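Local coordinates for imelysin (Bacteroides ovatus ATCC 8483, PDB 3OYV), which is a putative imelysin-family peptidase, probably metal-binding and, like related proteins, implicated in bacterial iron uptake, at residues Asn44-Ser49 / Phe290-Glu295; Ser58-Lys61 / Pro67-Ser70; Thr91-Asp96 / Lys284-Leu289; Asp177-Gln180 / Asn184-Pro187. All coordinates share one frame; numbering follows the deposited sequence.

Contact 1: Asn44-Ser49 / Phe290-Glu295; sequences NAWNSS and FGPVDE
The indole of Trp46 meets Phe290 at its benzo edge, near the ring plane, while Pro292 approaches its pyrrole side obliquely. At that first edge Trp46 CH2 lies 4.2 Å from Phe290 CE2, and the two side chains cross at about a right angle. Phe290 CG sits between the backbone N and the carbonyl carbon (chi1 72°), a rotamer that turns the phenyl back toward the indole. On the pyrrole side Pro292 CD comes within 3.5 Å of Trp46 NE1, and Pro292 CG packs 3.8 Å from Trp46 CD1. The methyl of Ala45, one residue earlier on the helix, meets the rim of the same proline ring, with Ala45 CB 3.9 Å from Pro292 CG. No direct hydrogen bond links the segments; a water lying in the indole plane joins them instead. It accepts from Trp46 NE1 at 2.8 Å and from Val293 N at 3.0 Å, and donates to Phe290 O at 2.7 Å, so three polar groups in a largely apolar contact are satisfied together. The contact pins the C-terminal end of helix 21-47 to the short 3-10 turn in the loop between helices 265-283 and 298-303. Tyr242 and Val238 of helix 223-261 pack on Trp46, and Tyr56 of helix 56-62 meets the indole edge-to-face.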
loop_
_atom_site.group_PDB
_atom_site.type_symbol
_atom_site.label_atom_id
_atom_site.label_comp_id
_atom_site.label_asym_id
_atom_site.label_seq_id
_atom_site.Cartn_x
_atom_site.Cartn_y
_atom_site.Cartn_z
ATOM N N ASN A 44 16.613 0.473 -0.695
ATOM C CA ASN A 44 18.012 0.325 -0.332
ATOM C C ASN A 44 18.220 -0.336 1.028
ATOM O O ASN A 44 19.191 -1.084 1.202
ATOM C CB ASN A 44 18.740 1.667 -0.363
ATOM C CG ASN A 44 18.925 2.206 -1.786
ATOM O OD1 ASN A 44 18.845 1.457 -2.754
ATOM N ND2 ASN A 44 19.164 3.532 -1.905
ATOM N N ALA A 45 17.280 -0.133 1.956
ATOM C CA ALA A 45 17.399 -0.740 3.286
ATOM C C ALA A 45 17.303 -2.259 3.141
ATOM O O ALA A 45 18.031 -3.003 3.778
ATOM C CB ALA A 45 16.316 -0.260 4.192
ATOM N N TRP A 46 16.392 -2.703 2.270
ATOM C CA TRP A 46 16.243 -4.136 2.007
ATOM C C TRP A 46 17.350 -4.710 1.158
ATOM O O TRP A 46 17.764 -5.850 1.359
ATOM C CB TRP A 46 14.875 -4.425 1.353
ATOM C CG TRP A 46 13.755 -4.606 2.349
ATOM C CD1 TRP A 46 12.944 -3.624 2.869
ATOM C CD2 TRP A 46 13.327 -5.833 2.966
ATOM N NE1 TRP A 46 12.076 -4.152 3.782
ATOM C CE2 TRP A 46 12.277 -5.510 3.842
ATOM C CE3 TRP A 46 13.756 -7.163 2.894
ATOM C CZ2 TRP A 46 11.602 -6.484 4.590
ATOM C CZ3 TRP A 46 13.076 -8.120 3.622
ATOM C CH2 TRP A 46 12.040 -7.788 4.464
ATOM N N ASN A 47 17.758 -3.975 0.123
ATOM C CA ASN A 47 18.595 -4.537 -0.914
ATOM C C ASN A 47 20.082 -4.300 -0.763
ATOM O O ASN A 47 20.883 -5.058 -1.321
ATOM C CB ASN A 47 18.159 -3.971 -2.264
ATOM C CG ASN A 47 18.871 -4.636 -3.440
ATOM O OD1 ASN A 47 18.763 -5.861 -3.671
ATOM N ND2 ASN A 47 19.567 -3.826 -4.228
ATOM N N SER A 48 20.446 -3.259 -0.030
ATOM C CA SER A 48 21.849 -2.853 0.048
ATOM C C SER A 48 22.381 -2.833 1.480
ATOM O O SER A 48 23.375 -3.530 1.803
ATOM C CB SER A 48 22.024 -1.477 -0.623
ATOM O OG SER A 48 23.370 -1.038 -0.512
ATOM N N SER A 49 21.749 -2.063 2.340
ATOM C CA SER A 49 22.268 -1.878 3.686
ATOM C C SER A 49 21.226 -1.331 4.616
ATOM O O SER A 49 20.624 -0.290 4.340
ATOM C CB SER A 49 23.473 -0.933 3.638
ATOM O OG SER A 49 23.997 -0.651 4.932
ATOM N N PHE A 290 6.294 -4.747 7.692
ATOM C CA PHE A 290 7.199 -4.995 8.790
ATOM C C PHE A 290 8.610 -4.656 8.374
ATOM O O PHE A 290 8.883 -4.427 7.204
ATOM C CB PHE A 290 7.121 -6.456 9.299
ATOM C CG PHE A 290 7.715 -7.479 8.369
ATOM C CD1 PHE A 290 6.930 -8.097 7.397
ATOM C CD2 PHE A 290 9.022 -7.862 8.506
ATOM C CE1 PHE A 290 7.492 -9.075 6.579
ATOM C CE2 PHE A 290 9.592 -8.810 7.683
ATOM C CZ PHE A 290 8.826 -9.426 6.738
ATOM N N GLY A 291 9.516 -4.593 9.343
ATOM C CA GLY A 291 10.881 -4.214 9.058
ATOM C C GLY A 291 10.937 -2.747 8.684
ATOM O O GLY A 291 10.182 -1.937 9.236
ATOM N N PRO A 292 11.819 -2.390 7.749
ATOM C CA PRO A 292 12.021 -0.975 7.405
ATOM C C PRO A 292 10.784 -0.127 7.220
ATOM O O PRO A 292 10.711 0.985 7.757
ATOM C CB PRO A 292 12.864 -1.060 6.138
ATOM C CG PRO A 292 13.713 -2.273 6.358
ATOM C CD PRO A 292 12.804 -3.261 7.079
ATOM N N VAL A 293 9.789 -0.619 6.506
ATOM C CA VAL A 293 8.616 0.227 6.231
ATOM C C VAL A 293 7.824 0.519 7.519
ATOM O O VAL A 293 7.090 1.494 7.578
ATOM C CB VAL A 293 7.685 -0.401 5.158
ATOM C CG1 VAL A 293 6.888 -1.587 5.772
ATOM C CG2 VAL A 293 6.755 0.652 4.521
ATOM N N ASP A 294 7.991 -0.331 8.538
ATOM C CA ASP A 294 7.253 -0.222 9.795
ATOM C C ASP A 294 8.104 0.417 10.884
ATOM O O ASP A 294 7.803 0.253 12.078
ATOM C CB ASP A 294 6.815 -1.634 10.219
ATOM C CG ASP A 294 5.849 -1.667 11.389
ATOM O OD1 ASP A 294 4.894 -0.852 11.406
ATOM O OD2 ASP A 294 6.028 -2.584 12.247
ATOM N N GLU A 295 9.166 1.127 10.485
ATOM C CA GLU A 295 10.093 1.811 11.395
ATOM C C GLU A 295 10.208 3.282 11.023
ATOM O O GLU A 295 10.025 3.682 9.857
ATOM C CB GLU A 295 11.461 1.144 11.327
ATOM C CG GLU A 295 11.442 -0.321 11.819
ATOM C CD GLU A 295 12.709 -1.136 11.578
ATOM O OE1 GLU A 295 13.736 -0.624 11.080
ATOM O OE2 GLU A 295 12.667 -2.347 11.920
HETATM O O HOH W 1 9.672 -3.196 4.926
#

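Contact 2: Ser58-Lys61 / Pro67-Ser70; sequences SLFK and PYAS
Phe60 and Tyr68 carry this contact between the short helix 56-62 and the loop that leads into helix 71-102. Leu59 comes first along the helix; its side chain reaches toward the loop, and part of its surface is buried there, but it makes no close contact of its own. Phe60 follows and forms a T-shaped (edge-to-face) pair with Tyr68. The phenyl edge carrying CD1 and CE1 points at the phenol face, with ring centroids 4.9 Å apart and planes at 78°. Phe60 CE1 stands over the middle of the phenol, 3.7 Å above its plane, and Phe60 CD1 is also 3.7 Å from Tyr68 CD2. A first torsion of -159° places the Phe60 ring beside the carbonyl carbon, far from its own N, and carries the phenyl toward the loop. Lys61, the next residue, turns to another neighbour and forms a salt bridge with Asp235 of helix 223-261.

The phenol is covered on both faces: opposite Phe60, Pro67 CG lies 3.7 Å above the plane, offset toward the rim. Pro67 follows a cis peptide bond, and Ser70 is the N-cap of helix 71-102, its OG accepting from Ser73 N.

No hydrogen bond crosses between the segments, so the chemistry is that of aromatic rings: slightly positive C-H groups at the Phe60 edge face the electron-rich phenol, and the near-perpendicular planes suit a modest electrostatic attraction that probably adds to the dispersion forces.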
loop_
_atom_site.group_PDB
_atom_site.type_symbol
_atom_site.label_atom_id
_atom_site.label_comp_id
_atom_site.label_asym_id
_atom_site.label_seq_id
_atom_site.Cartn_x
_atom_site.Cartn_y
_atom_site.Cartn_z
ATOM N N SER A 58 19.345 -9.705 3.651
ATOM C CA SER A 58 20.333 -10.643 4.178
ATOM C C SER A 58 20.011 -10.996 5.643
ATOM O O SER A 58 20.125 -12.161 6.047
ATOM C CB SER A 58 21.740 -10.079 4.041
ATOM O OG SER A 58 22.173 -10.008 2.679
ATOM N N LEU A 59 19.627 -9.998 6.431
ATOM C CA LEU A 59 19.276 -10.188 7.836
ATOM C C LEU A 59 18.099 -11.171 7.996
ATOM O O LEU A 59 18.169 -12.130 8.775
ATOM C CB LEU A 59 18.955 -8.810 8.455
ATOM C CG LEU A 59 18.559 -8.737 9.919
ATOM C CD1 LEU A 59 18.757 -7.303 10.408
ATOM C CD2 LEU A 59 17.149 -9.170 10.175
ATOM N N PHE A 60 17.034 -10.935 7.248
ATOM C CA PHE A 60 15.846 -11.747 7.365
ATOM C C PHE A 60 16.097 -13.172 6.887
ATOM O O PHE A 60 15.629 -14.117 7.517
ATOM C CB PHE A 60 14.700 -11.099 6.608
ATOM C CG PHE A 60 13.323 -11.555 7.049
ATOM C CD1 PHE A 60 12.814 -11.210 8.301
ATOM C CD2 PHE A 60 12.542 -12.328 6.214
ATOM C CE1 PHE A 60 11.529 -11.621 8.683
ATOM C CE2 PHE A 60 11.297 -12.732 6.595
ATOM C CZ PHE A 60 10.771 -12.383 7.813
ATOM N N LYS A 61 16.806 -13.336 5.773
ATOM C CA LYS A 61 17.119 -14.677 5.287
ATOM C C LYS A 61 18.053 -15.460 6.200
ATOM O O LYS A 61 18.003 -16.695 6.228
ATOM C CB LYS A 61 17.727 -14.641 3.875
ATOM C CG LYS A 61 16.723 -14.145 2.870
ATOM C CD LYS A 61 17.256 -14.140 1.431
ATOM C CE LYS A 61 18.275 -13.019 1.215
ATOM N NZ LYS A 61 18.877 -13.072 -0.146
ATOM N N PRO A 67 15.343 -10.080 16.300
ATOM C CA PRO A 67 14.033 -10.646 16.613
ATOM C C PRO A 67 13.671 -11.879 15.768
ATOM O O PRO A 67 12.574 -12.430 15.944
ATOM C CB PRO A 67 13.081 -9.490 16.292
ATOM C CG PRO A 67 13.770 -8.749 15.188
ATOM C CD PRO A 67 15.242 -9.054 15.247
ATOM N N TYR A 68 14.576 -12.292 14.874
ATOM C CA TYR A 68 14.344 -13.451 13.997
ATOM C C TYR A 68 15.466 -14.450 14.144
ATOM O O TYR A 68 16.516 -14.363 13.484
ATOM C CB TYR A 68 14.178 -13.019 12.515
ATOM C CG TYR A 68 13.058 -12.016 12.377
ATOM C CD1 TYR A 68 11.757 -12.336 12.744
ATOM C CD2 TYR A 68 13.312 -10.718 11.949
ATOM C CE1 TYR A 68 10.743 -11.409 12.668
ATOM C CE2 TYR A 68 12.298 -9.795 11.852
ATOM C CZ TYR A 68 11.019 -10.130 12.228
ATOM O OH TYR A 68 9.995 -9.205 12.167
ATOM N N ALA A 69 15.240 -15.416 15.024
ATOM C CA ALA A 69 16.256 -16.395 15.377
ATOM C C ALA A 69 16.064 -17.753 14.696
ATOM O O ALA A 69 16.878 -18.664 14.915
ATOM C CB ALA A 69 16.267 -16.590 16.909
ATOM N N SER A 70 14.997 -17.873 13.903
ATOM C CA SER A 70 14.683 -19.121 13.235
ATOM C C SER A 70 13.868 -18.817 12.004
ATOM O O SER A 70 13.247 -17.755 11.909
ATOM C CB SER A 70 13.880 -20.046 14.173
ATOM O OG SER A 70 12.588 -19.528 14.422
#

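Contact 3: Thr91-Asp96 / Lys284-Leu289; sequences TAKIGD and KSEAFL. With GOL (glycerol), chain D.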
loop_
_atom_site.group_PDB
_atom_site.type_symbol
_atom_site.label_atom_id
_atom_site.label_comp_id
_atom_site.label_asym_id
_atom_site.label_seq_id
_atom_site.Cartn_x
_atom_site.Cartn_y
_atom_site.Cartn_z
ATOM N N THR A 91 -11.969 -4.542 8.182
ATOM C CA THR A 91 -12.558 -3.890 9.332
ATOM C C THR A 91 -12.333 -2.376 9.325
ATOM O O THR A 91 -13.135 -1.652 9.876
ATOM C CB THR A 91 -12.043 -4.425 10.680
ATOM O OG1 THR A 91 -10.698 -4.073 10.783
ATOM C CG2 THR A 91 -12.116 -5.914 10.845
ATOM N N ALA A 92 -11.257 -1.895 8.686
ATOM C CA ALA A 92 -10.967 -0.461 8.665
ATOM C C ALA A 92 -11.225 0.175 7.308
ATOM O O ALA A 92 -12.063 1.082 7.180
ATOM C CB ALA A 92 -9.551 -0.169 9.132
ATOM N N LYS A 93 -10.544 -0.294 6.275
ATOM C CA LYS A 93 -10.696 0.353 4.970
ATOM C C LYS A 93 -12.145 0.266 4.456
ATOM O O LYS A 93 -12.709 1.253 3.957
ATOM C CB LYS A 93 -9.693 -0.195 3.948
ATOM C CG LYS A 93 -8.236 -0.016 4.356
ATOM C CD LYS A 93 -7.272 -0.480 3.266
ATOM C CE LYS A 93 -5.814 -0.400 3.672
ATOM N NZ LYS A 93 -4.942 -0.357 2.468
ATOM N N ILE A 94 -12.746 -0.910 4.576
ATOM C CA ILE A 94 -14.141 -1.109 4.183
ATOM C C ILE A 94 -15.081 -0.854 5.376
ATOM O O ILE A 94 -16.087 -0.124 5.272
ATOM C CB ILE A 94 -14.366 -2.528 3.579
ATOM C CG1 ILE A 94 -13.431 -2.711 2.380
ATOM C CG2 ILE A 94 -15.881 -2.729 3.205
ATOM C CD1 ILE A 94 -13.476 -4.121 1.807
ATOM N N GLY A 95 -14.732 -1.411 6.519
ATOM C CA GLY A 95 -15.583 -1.401 7.694
ATOM C C GLY A 95 -15.848 -0.053 8.321
ATOM O O GLY A 95 -16.964 0.211 8.797
ATOM N N ASP A 96 -14.846 0.809 8.379
ATOM C CA ASP A 96 -15.068 2.125 8.993
ATOM C C ASP A 96 -16.093 2.947 8.212
ATOM O O ASP A 96 -17.065 3.443 8.798
ATOM C CB ASP A 96 -13.765 2.879 9.241
ATOM C CG ASP A 96 -12.954 2.291 10.365
ATOM O OD1 ASP A 96 -13.504 1.516 11.178
ATOM O OD2 ASP A 96 -11.750 2.646 10.455
ATOM N N LYS A 284 0.477 -3.808 -3.410
ATOM C CA LYS A 284 0.870 -5.215 -3.366
ATOM C C LYS A 284 1.989 -5.514 -2.378
ATOM O O LYS A 284 2.429 -6.668 -2.252
ATOM C CB LYS A 284 1.231 -5.694 -4.760
ATOM C CG LYS A 284 0.029 -5.725 -5.684
ATOM C CD LYS A 284 0.415 -6.295 -7.008
ATOM C CE LYS A 284 -0.768 -6.634 -7.884
ATOM N NZ LYS A 284 -0.314 -7.216 -9.185
ATOM N N SER A 285 2.433 -4.506 -1.616
ATOM C CA SER A 285 3.391 -4.701 -0.540
ATOM C C SER A 285 2.734 -4.702 0.812
ATOM O O SER A 285 3.432 -4.919 1.790
ATOM C CB SER A 285 4.485 -3.615 -0.559
ATOM O OG SER A 285 4.088 -2.408 0.063
ATOM N N GLU A 286 1.428 -4.466 0.914
ATOM C CA GLU A 286 0.840 -4.218 2.233
ATOM C C GLU A 286 0.631 -5.453 3.103
ATOM O O GLU A 286 0.291 -5.302 4.261
ATOM C CB GLU A 286 -0.417 -3.362 2.147
ATOM C CG GLU A 286 -0.162 -1.962 1.594
ATOM C CD GLU A 286 -1.394 -1.060 1.571
ATOM O OE1 GLU A 286 -2.270 -1.158 2.473
ATOM O OE2 GLU A 286 -1.491 -0.251 0.650
ATOM N N ALA A 287 0.885 -6.661 2.579
ATOM C CA ALA A 287 0.976 -7.863 3.418
ATOM C C ALA A 287 2.320 -8.009 4.123
ATOM O O ALA A 287 2.479 -8.909 4.938
ATOM C CB ALA A 287 0.642 -9.140 2.617
ATOM N N PHE A 288 3.293 -7.132 3.822
ATOM C CA PHE A 288 4.584 -7.154 4.476
ATOM C C PHE A 288 4.947 -5.788 5.036
ATOM O O PHE A 288 6.040 -5.262 4.783
ATOM C CB PHE A 288 5.722 -7.791 3.647
ATOM C CG PHE A 288 5.723 -7.496 2.169
ATOM C CD1 PHE A 288 4.980 -8.262 1.299
ATOM C CD2 PHE A 288 6.602 -6.568 1.630
ATOM C CE1 PHE A 288 5.053 -8.086 -0.080
ATOM C CE2 PHE A 288 6.694 -6.369 0.275
ATOM C CZ PHE A 288 5.928 -7.131 -0.607
ATOM N N LEU A 289 4.039 -5.226 5.839
ATOM C CA LEU A 289 4.306 -3.974 6.554
ATOM C C LEU A 289 5.064 -4.265 7.851
ATOM O O LEU A 289 4.545 -4.102 8.967
ATOM C CB LEU A 289 3.009 -3.205 6.800
ATOM C CG LEU A 289 2.270 -2.679 5.564
ATOM C CD1 LEU A 289 0.833 -2.220 5.883
ATOM C CD2 LEU A 289 3.062 -1.535 4.893
HETATM C C1 GOL D . -2.463 -0.420 5.762
HETATM O O1 GOL D . -2.218 -0.597 7.135
HETATM C C2 GOL D . -2.077 1.006 5.376
HETATM O O2 GOL D . -2.846 1.423 4.259
HETATM C C3 GOL D . -0.563 1.095 5.131
HETATM O O3 GOL D . -0.148 2.397 4.754
#
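In the conformer described here, one of two modelled for Glu286, its OE1 is gripped by two donors: the ammonium of Lys93 and a hydroxyl of a bound glycerol. Lys93 NZ donates to Glu286 OE1 at 2.8 Å in a salt bridge, arriving on the syn side of the carboxylate and 16° out of its plane. Glycerol O2 donates to the same Glu286 OE1 at 3.2 Å and accepts a weak bond from Lys93 NZ at 3.3 Å, closing a small triangle. Both side chains are extended beyond CG, which lets the charged ends meet although Lys93 CA and Glu286 CA are 12.7 Å apart. Leu289 adds an apolar touch, its CD1 3.7 Å from glycerol C3. Lys93 NZ also donates to Asn128 OD1, its strongest polar partner, and to Glu114 OE2. Asp299 and Asp303 bind the glycerol too, and an unidentified ligand lies beside Glu286, consistent with a polar pocket, although both molecules probably come from the crystallisation liquor. The bridge spans from within the wider pi-type turn of helix 71-102 to the loop between helices 265-283 and 298-303, with Asn128 of helix 121-137 beside it.

Contact 4: Asp177-Gln180 / Asn184-Pro187; sequences DIPQ and NHIP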
loop_
_atom_site.group_PDB
_atom_site.type_symbol
_atom_site.label_atom_id
_atom_site.label_comp_id
_atom_site.label_asym_id
_atom_site.label_seq_id
_atom_site.Cartn_x
_atom_site.Cartn_y
_atom_site.Cartn_z
ATOM N N ASP A 177 -16.395 -7.296 -6.544
ATOM C CA ASP A 177 -17.831 -7.327 -6.760
ATOM C C ASP A 177 -18.553 -6.081 -6.278
ATOM O O ASP A 177 -19.679 -5.799 -6.780
ATOM C CB ASP A 177 -18.467 -8.573 -6.134
ATOM C CG ASP A 177 -18.317 -9.800 -7.015
ATOM O OD1 ASP A 177 -18.045 -9.639 -8.213
ATOM O OD2 ASP A 177 -18.484 -10.922 -6.501
ATOM N N ILE A 178 -17.937 -5.336 -5.346
ATOM C CA ILE A 178 -18.565 -4.098 -4.888
ATOM C C ILE A 178 -18.785 -3.249 -6.125
ATOM O O ILE A 178 -17.886 -3.100 -6.954
ATOM C CB ILE A 178 -17.679 -3.340 -3.882
ATOM C CG1 ILE A 178 -17.448 -4.142 -2.598
ATOM C CG2 ILE A 178 -18.303 -1.946 -3.579
ATOM C CD1 ILE A 178 -16.397 -3.562 -1.622
ATOM N N PRO A 179 -19.999 -2.677 -6.304
ATOM C CA PRO A 179 -20.168 -1.851 -7.492
ATOM C C PRO A 179 -19.211 -0.640 -7.487
ATOM O O PRO A 179 -18.996 -0.008 -6.451
ATOM C CB PRO A 179 -21.658 -1.409 -7.429
ATOM C CG PRO A 179 -22.307 -2.432 -6.581
ATOM C CD PRO A 179 -21.268 -2.874 -5.573
ATOM N N GLN A 180 -18.644 -0.357 -8.640
ATOM C CA GLN A 180 -17.718 0.757 -8.792
ATOM C C GLN A 180 -18.482 2.074 -8.819
ATOM O O GLN A 180 -19.437 2.203 -9.569
ATOM C CB GLN A 180 -16.914 0.578 -10.096
ATOM C CG GLN A 180 -16.073 1.755 -10.555
ATOM C CD GLN A 180 -14.860 2.025 -9.699
ATOM O OE1 GLN A 180 -14.636 1.366 -8.667
ATOM N NE2 GLN A 180 -14.032 2.965 -10.149
ATOM N N ASN A 184 -19.633 5.208 -3.573
ATOM C CA ASN A 184 -21.059 5.444 -3.880
ATOM C C ASN A 184 -21.955 4.256 -3.573
ATOM O O ASN A 184 -23.163 4.304 -3.842
ATOM C CB ASN A 184 -21.271 5.842 -5.352
ATOM C CG ASN A 184 -20.735 7.219 -5.677
ATOM O OD1 ASN A 184 -20.431 7.976 -4.789
ATOM N ND2 ASN A 184 -20.608 7.535 -6.975
ATOM N N HIS A 185 -21.365 3.190 -3.038
ATOM C CA HIS A 185 -22.081 1.944 -2.732
ATOM C C HIS A 185 -21.708 1.364 -1.373
ATOM O O HIS A 185 -21.683 0.146 -1.183
ATOM C CB HIS A 185 -21.800 0.931 -3.844
ATOM C CG HIS A 185 -22.267 1.394 -5.166
ATOM N ND1 HIS A 185 -21.461 2.030 -6.081
ATOM C CD2 HIS A 185 -23.501 1.354 -5.711
ATOM C CE1 HIS A 185 -22.185 2.369 -7.132
ATOM N NE2 HIS A 185 -23.422 1.963 -6.936
ATOM N N ILE A 186 -21.444 2.240 -0.415
ATOM C CA ILE A 186 -21.000 1.808 0.879
ATOM C C ILE A 186 -22.004 0.842 1.555
ATOM O O ILE A 186 -21.579 -0.215 1.969
ATOM C CB ILE A 186 -20.645 2.985 1.784
ATOM C CG1 ILE A 186 -19.424 3.749 1.238
ATOM C CG2 ILE A 186 -20.445 2.540 3.218
ATOM C CD1 ILE A 186 -19.137 5.073 1.945
ATOM N N PRO A 187 -23.330 1.120 1.555
ATOM C CA PRO A 187 -24.219 0.212 2.300
ATOM C C PRO A 187 -24.573 -1.062 1.546
ATOM O O PRO A 187 -25.384 -1.828 2.032
ATOM C CB PRO A 187 -25.436 1.091 2.578
ATOM C CG PRO A 187 -25.454 2.065 1.420
ATOM C CD PRO A 187 -23.987 2.385 1.212
#
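A CH-pi contact between Pro179 and His185 closes a bend in the loop joining helices 158-177 and 189-214. His185 has the largest buried area of the contact, and the pyrrolidine of Pro179 lies against one face of its imidazole. Pro179 CB sits 3.6 Å from the ring centroid and only 5° off the ring normal, almost directly above the centre, whereas Pro179 CG is shifted toward the rim, 4.1 Å from His185 CD2. A first torsion of -61° sets the imidazole beside the His185 backbone N, with a face against Pro179 CB. The polar side of the ring is held within the same loop, since His185 ND1 is hydrogen-bonded to Pro181 O; this bond probably limits rotation of the imidazole. Gln180 takes part through its backbone, while its side-chain amide bonds Trp119 O and Arg122. Near the surface, the bend in this loop is thus anchored to the region just before helix 121-137 and to that helix's start. Gln180 O approaches the imidazole obliquely, 3.7 Å from His185 CE1.

How the contacts relate
From the N terminus, contact 1 opens first, at the end of helix 21-47, and closes last, in the loop after helix 265-283; the other three lie within its span. Contact 2 is a short local closure from helix 56-62 to the entry of helix 71-102, complete before contact 3 opens further along that long helix. Contact 3 closes in the same late loop as contact 1, touching it where Asp294 CB lies 3.6 Å from Leu289 O, and spans contact 4, a local bend between helices 158-177 and 189-214. Contacts 1 and 2 touch through Phe290 CE2 and Phe60 CE1, 3.6 Å apart. Contact 4 is about 42 Å from contact 2 between centres, but its nearest atoms come to about 5 Å from contact 3 without touching.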